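Local coordinates for flagellin hook IN motif family (Aeromonas hydrophila subsp. hydrophila, PDB 6XI1), which forms the tandem beta-sandwich repeats of an RTX adhesin and binds calcium between them, probably extending the adhesin toward its target, at residues D129-T134 with S218-T223; T149-G154 with T193-N198. One frame throughout, in Å; residues are numbered along the deposited sequence.

Interaction 1: residues D129-T134 with S218-T223; sequences DAAVIT and SVDGTT. With CA (calcium ion), chain Q; CA (calcium ion), chain M; CA (calcium ion), chain L.
Asp220 and Asp129 meet through a shared calcium ion: the carboxylate oxygen Asp220 OD2 and the backbone carbonyl Asp129 O lie 2.9 Å apart because both bind the same metal, which sits 2.2 Å from Asp129 O. Asn128, Asp160, Asp162 and Glu166 complete this site. The carboxylate of Asp220 thus works on two fronts. While OD2 faces the ion, OD1 turns back into its own loop and accepts two donors. Thr222 N reaches it nearly along the C-O axis, closing an Asx turn, and the hydroxyl Thr222 OG1 comes in on the syn side, 2.6 Å from Asp220 OD1 and only 15° out of the carboxylate plane. A chi1 of 74° sets Asp220 CG between the backbone N and the carbonyl carbon, folding the carboxylate back over its own backbone, where OD1 meets Thr222 N while OD2 meets the ion. Thr222 OG1, having given its proton to Asp220, accepts from Ala131 N across the contact at 2.9 Å, with 149° at the hydrogen. The methyl Thr222 CG2 lies against Ala131 O instead. Ala131 CB points into the loop and packs on Ser218 OG, 3.3 Å away, and farther along Ile133 CD1 rests on the carbonyl Thr222 O. The carboxylate of Asp129 leaves in another direction, gripping one calcium with both oxygens and a second through OD1 alone, in sites shared with Glu37 and Gln96. A relay thus runs from calcium through Asp220 and Thr222 to Ala131 N, tying the loop between strands 209-217 and 223-231 to the calcium-rich junction of two repeats.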
loop_
_atom_site.group_PDB
_atom_site.type_symbol
_atom_site.label_atom_id
_atom_site.label_comp_id
_atom_site.label_asym_id
_atom_site.label_seq_id
_atom_site.Cartn_x
_atom_site.Cartn_y
_atom_site.Cartn_z
ATOM N N ASP A 129 -26.439 39.695 -9.509
ATOM C CA ASP A 129 -25.714 39.018 -10.604
ATOM C C ASP A 129 -24.862 37.954 -9.923
ATOM O O ASP A 129 -24.139 38.292 -8.917
ATOM C CB ASP A 129 -24.862 39.999 -11.416
ATOM C CG ASP A 129 -25.683 40.863 -12.374
ATOM O OD1 ASP A 129 -26.346 41.775 -11.886
ATOM O OD2 ASP A 129 -25.672 40.571 -13.598
ATOM N N ALA A 130 -24.982 36.722 -10.398
ATOM C CA ALA A 130 -24.140 35.598 -9.933
ATOM C C ALA A 130 -22.663 35.990 -10.061
ATOM O O ALA A 130 -22.228 36.542 -11.095
ATOM C CB ALA A 130 -24.460 34.345 -10.730
ATOM N N ALA A 131 -21.872 35.659 -9.057
ATOM C CA ALA A 131 -20.397 35.735 -9.146
ATOM C C ALA A 131 -19.904 34.790 -10.265
ATOM O O ALA A 131 -20.560 33.752 -10.553
ATOM C CB ALA A 131 -19.779 35.409 -7.813
ATOM N N VAL A 132 -18.785 35.140 -10.871
ATOM C CA VAL A 132 -18.070 34.310 -11.871
ATOM C C VAL A 132 -16.795 33.793 -11.192
ATOM O O VAL A 132 -15.902 34.617 -10.857
ATOM C CB VAL A 132 -17.763 35.072 -13.170
ATOM C CG1 VAL A 132 -16.949 34.217 -14.140
ATOM C CG2 VAL A 132 -19.071 35.528 -13.817
ATOM N N ILE A 133 -16.765 32.493 -10.937
ATOM C CA ILE A 133 -15.655 31.829 -10.189
ATOM C C ILE A 133 -14.837 30.966 -11.156
ATOM O O ILE A 133 -15.416 30.117 -11.857
ATOM C CB ILE A 133 -16.165 31.009 -8.997
ATOM C CG1 ILE A 133 -16.999 31.874 -8.050
ATOM C CG2 ILE A 133 -14.978 30.380 -8.274
ATOM C CD1 ILE A 133 -17.816 31.108 -7.010
ATOM N N THR A 134 -13.539 31.203 -11.204
ATOM C CA THR A 134 -12.617 30.532 -12.129
ATOM C C THR A 134 -11.365 30.129 -11.334
ATOM O O THR A 134 -11.249 30.482 -10.123
ATOM C CB THR A 134 -12.279 31.449 -13.322
ATOM O OG1 THR A 134 -11.612 32.565 -12.771
ATOM C CG2 THR A 134 -13.467 31.973 -14.094
ATOM N N SER A 218 -19.045 32.522 -2.788
ATOM C CA SER A 218 -18.756 33.979 -2.835
ATOM C C SER A 218 -19.723 34.655 -1.864
ATOM O O SER A 218 -20.665 33.967 -1.330
ATOM C CB SER A 218 -18.864 34.527 -4.215
ATOM O OG SER A 218 -20.168 34.412 -4.731
ATOM N N VAL A 219 -19.522 35.954 -1.609
ATOM C CA VAL A 219 -20.357 36.744 -0.667
ATOM C C VAL A 219 -21.849 36.581 -1.009
ATOM O O VAL A 219 -22.644 36.490 -0.061
ATOM C CB VAL A 219 -19.951 38.237 -0.701
ATOM C CG1 VAL A 219 -21.019 39.147 -0.064
ATOM C CG2 VAL A 219 -18.604 38.420 -0.059
ATOM N N ASP A 220 -22.240 36.638 -2.277
ATOM C CA ASP A 220 -23.685 36.623 -2.644
ATOM C C ASP A 220 -24.241 35.182 -2.606
ATOM O O ASP A 220 -25.423 35.014 -2.967
ATOM C CB ASP A 220 -23.953 37.312 -3.983
ATOM C CG ASP A 220 -23.534 36.522 -5.208
ATOM O OD1 ASP A 220 -23.018 35.393 -5.050
ATOM O OD2 ASP A 220 -23.739 37.031 -6.291
ATOM N N GLY A 221 -23.427 34.179 -2.259
ATOM C CA GLY A 221 -23.891 32.776 -2.113
ATOM C C GLY A 221 -23.712 31.970 -3.391
ATOM O O GLY A 221 -24.110 30.787 -3.407
ATOM N N THR A 222 -23.123 32.544 -4.443
ATOM C CA THR A 222 -22.729 31.798 -5.654
ATOM C C THR A 222 -21.713 30.712 -5.274
ATOM O O THR A 222 -20.726 31.018 -4.561
ATOM C CB THR A 222 -22.115 32.689 -6.738
ATOM O OG1 THR A 222 -22.971 33.798 -7.053
ATOM C CG2 THR A 222 -21.841 31.901 -7.994
ATOM N N THR A 223 -21.929 29.478 -5.728
ATOM C CA THR A 223 -21.109 28.331 -5.295
ATOM C C THR A 223 -20.182 27.865 -6.401
ATOM O O THR A 223 -20.451 28.072 -7.571
ATOM C CB THR A 223 -21.947 27.183 -4.713
ATOM O OG1 THR A 223 -22.789 26.695 -5.753
ATOM C CG2 THR A 223 -22.759 27.569 -3.500
HETATM CA CA CA Q . -23.591 39.277 -7.070
HETATM CA CA CA M . -27.895 41.638 -13.874
HETATM CA CA CA L . -26.868 43.677 -10.526
HETATM O O HOH W 1 -28.787 39.663 -12.657
HETATM O O HOH W 2 -27.885 40.094 -15.643
#

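Interaction 2: residues T149-G154 with T193-N198; sequences TLTETG and TYNVDN. With CA (calcium ion), chain N.
Thr151 and Asn195 have matching first torsions, chi1 -59° and -62°, which set Thr151 OG1 and Asn195 CG each anti to its carbonyl carbon. The two side chains therefore run side by side on one face of the sheet, and Thr151 OG1 donates to Asn195 OD1 at 2.9 Å, in the plane of the amide carbonyl. Two methyl groups flank that bond: Thr151 CG2 and, from the next position on the same face, Thr149 CG2, which is 3.7 Å from Asn195 OD1. Thr153 CG2 lies beside Thr193 OG1, and Thr193 CG2 meets Thr151 CG2, continuing the row.

Between the backbones, four nearly straight hydrogen bonds join the antiparallel pairs Leu150-Val196 and Glu152-Tyr194; Leu150 N to Val196 O is one of the shortest, at 2.8 Å. On the face of these pairs, Leu150 CB meets Val196 CG1 at 3.8 Å, and Leu150 CD2 lies 3.6 Å from Asn198 OD1, whose amide is held by Asp144 through ND2. The Tyr194 ring goes inward toward Phe214, Ile228 and Ile230, with its hydroxyl bonded to Glu212.

Glu152 starts on this face too, but a bend at chi2, 74°, turns its carboxylate from strand 191-197 toward calcium, with OE1 2.6 Å from the ion. Five waters and Ala140 O fill the remaining positions; one of these waters donates to Glu152 OE2, another to Thr151 O. With five of seven ligands water, this calcium may be held less firmly than those at the carboxylate-rich junction, yet through it Glu152 links strand 149-159 to strand 132-142.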
loop_
_atom_site.group_PDB
_atom_site.type_symbol
_atom_site.label_atom_id
_atom_site.label_comp_id
_atom_site.label_asym_id
_atom_site.label_seq_id
_atom_site.Cartn_x
_atom_site.Cartn_y
_atom_site.Cartn_z
ATOM N N THR A 149 0.183 14.627 7.532
ATOM C CA THR A 149 -0.867 15.290 6.730
ATOM C C THR A 149 -0.491 15.317 5.251
ATOM O O THR A 149 0.681 15.623 4.976
ATOM C CB THR A 149 -1.050 16.746 7.185
ATOM O OG1 THR A 149 -1.375 16.613 8.560
ATOM C CG2 THR A 149 -2.146 17.469 6.467
ATOM N N LEU A 150 -1.448 15.012 4.376
ATOM C CA LEU A 150 -1.338 15.225 2.910
ATOM C C LEU A 150 -2.013 16.563 2.591
ATOM O O LEU A 150 -3.130 16.850 3.069
ATOM C CB LEU A 150 -2.019 14.114 2.123
ATOM C CG LEU A 150 -1.698 12.703 2.582
ATOM C CD1 LEU A 150 -2.374 11.713 1.698
ATOM C CD2 LEU A 150 -0.209 12.453 2.637
ATOM N N THR A 151 -1.367 17.382 1.778
ATOM C CA THR A 151 -1.844 18.765 1.533
ATOM C C THR A 151 -1.846 19.038 0.041
ATOM O O THR A 151 -0.887 18.648 -0.632
ATOM C CB THR A 151 -0.999 19.822 2.261
ATOM O OG1 THR A 151 -1.110 19.476 3.639
ATOM C CG2 THR A 151 -1.491 21.240 2.060
ATOM N N GLU A 152 -2.897 19.709 -0.405
ATOM C CA GLU A 152 -3.016 20.269 -1.755
ATOM C C GLU A 152 -3.465 21.723 -1.611
ATOM O O GLU A 152 -4.344 22.023 -0.779
ATOM C CB GLU A 152 -4.017 19.425 -2.548
ATOM C CG GLU A 152 -4.162 19.854 -3.984
ATOM C CD GLU A 152 -2.996 19.487 -4.895
ATOM O OE1 GLU A 152 -1.852 19.340 -4.410
ATOM O OE2 GLU A 152 -3.271 19.311 -6.071
ATOM N N THR A 153 -2.951 22.595 -2.458
ATOM C CA THR A 153 -3.344 24.028 -2.452
ATOM C C THR A 153 -3.671 24.484 -3.871
ATOM O O THR A 153 -3.204 23.847 -4.844
ATOM C CB THR A 153 -2.249 24.923 -1.868
ATOM O OG1 THR A 153 -1.078 24.626 -2.636
ATOM C CG2 THR A 153 -2.041 24.686 -0.390
ATOM N N GLY A 154 -4.461 25.530 -3.966
ATOM C CA GLY A 154 -4.805 26.170 -5.248
ATOM C C GLY A 154 -5.481 27.490 -4.975
ATOM O O GLY A 154 -5.759 27.794 -3.802
ATOM N N THR A 193 -6.871 25.401 0.747
ATOM C CA THR A 193 -5.959 24.380 1.245
ATOM C C THR A 193 -6.815 23.161 1.593
ATOM O O THR A 193 -7.736 23.341 2.393
ATOM C CB THR A 193 -5.216 24.878 2.490
ATOM O OG1 THR A 193 -4.486 26.042 2.157
ATOM C CG2 THR A 193 -4.236 23.858 3.019
ATOM N N TYR A 194 -6.505 22.029 1.002
ATOM C CA TYR A 194 -7.072 20.696 1.365
ATOM C C TYR A 194 -6.043 19.971 2.204
ATOM O O TYR A 194 -4.847 19.904 1.849
ATOM C CB TYR A 194 -7.367 19.887 0.101
ATOM C CG TYR A 194 -7.767 18.449 0.358
ATOM C CD1 TYR A 194 -9.091 18.095 0.601
ATOM C CD2 TYR A 194 -6.810 17.455 0.342
ATOM C CE1 TYR A 194 -9.422 16.776 0.899
ATOM C CE2 TYR A 194 -7.139 16.147 0.658
ATOM C CZ TYR A 194 -8.460 15.793 0.852
ATOM O OH TYR A 194 -8.758 14.452 1.068
ATOM N N ASN A 195 -6.523 19.313 3.281
ATOM C CA ASN A 195 -5.658 18.535 4.171
ATOM C C ASN A 195 -6.415 17.237 4.458
ATOM O O ASN A 195 -7.670 17.275 4.705
ATOM C CB ASN A 195 -5.340 19.224 5.506
ATOM C CG ASN A 195 -4.587 20.526 5.348
ATOM O OD1 ASN A 195 -3.460 20.508 4.883
ATOM N ND2 ASN A 195 -5.233 21.641 5.664
ATOM N N VAL A 196 -5.685 16.158 4.416
ATOM C CA VAL A 196 -6.214 14.857 4.905
ATOM C C VAL A 196 -5.130 14.181 5.733
ATOM O O VAL A 196 -3.936 14.230 5.439
ATOM C CB VAL A 196 -6.769 14.002 3.756
ATOM C CG1 VAL A 196 -5.686 13.601 2.774
ATOM C CG2 VAL A 196 -7.501 12.742 4.287
ATOM N N ASP A 197 -5.571 13.497 6.797
ATOM C CA ASP A 197 -4.657 12.690 7.621
ATOM C C ASP A 197 -4.180 11.497 6.764
ATOM O O ASP A 197 -5.018 10.711 6.311
ATOM C CB ASP A 197 -5.377 12.216 8.881
ATOM C CG ASP A 197 -5.717 13.332 9.889
ATOM O OD1 ASP A 197 -5.267 14.484 9.709
ATOM O OD2 ASP A 197 -6.379 13.037 10.883
ATOM N N ASN A 198 -2.881 11.309 6.653
ATOM C CA ASN A 198 -2.264 10.186 5.901
ATOM C C ASN A 198 -2.695 8.852 6.508
ATOM O O ASN A 198 -2.907 7.917 5.733
ATOM C CB ASN A 198 -0.750 10.288 5.928
ATOM C CG ASN A 198 -0.066 9.319 5.006
ATOM O OD1 ASN A 198 -0.536 9.100 3.887
ATOM N ND2 ASN A 198 1.063 8.815 5.473
HETATM CA CA CA N . -0.570 17.256 -5.294
HETATM O O HOH W 3 -0.135 17.299 -2.913
HETATM O O HOH W 4 -1.090 18.411 -7.386
HETATM O O HOH W 5 0.514 15.012 -4.829
HETATM O O HOH W 6 1.413 18.566 -5.504
HETATM O O HOH W 7 0.018 16.024 -7.211
#

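The two interactions belong to one beta-sandwich repeat and lie 25 Å apart between centres, with nearest atoms about 8 Å apart and no direct touch. Strands 132-142 and 149-159 connect them: neighbours in sequence and in the sheet, they run from the loop contact of 129-134 with 218-223 to the strand pair of 149-154 with 193-198. Interaction 1 sits at the junction with the preceding repeat, whereas interaction 2 reaches toward the following one, where the side chain of Asn198 comes within about 6 Å of another calcium. Together they illustrate how a pleated framework spans the distance between calcium-bound ends, consistent with calcium stiffening an extended adhesin.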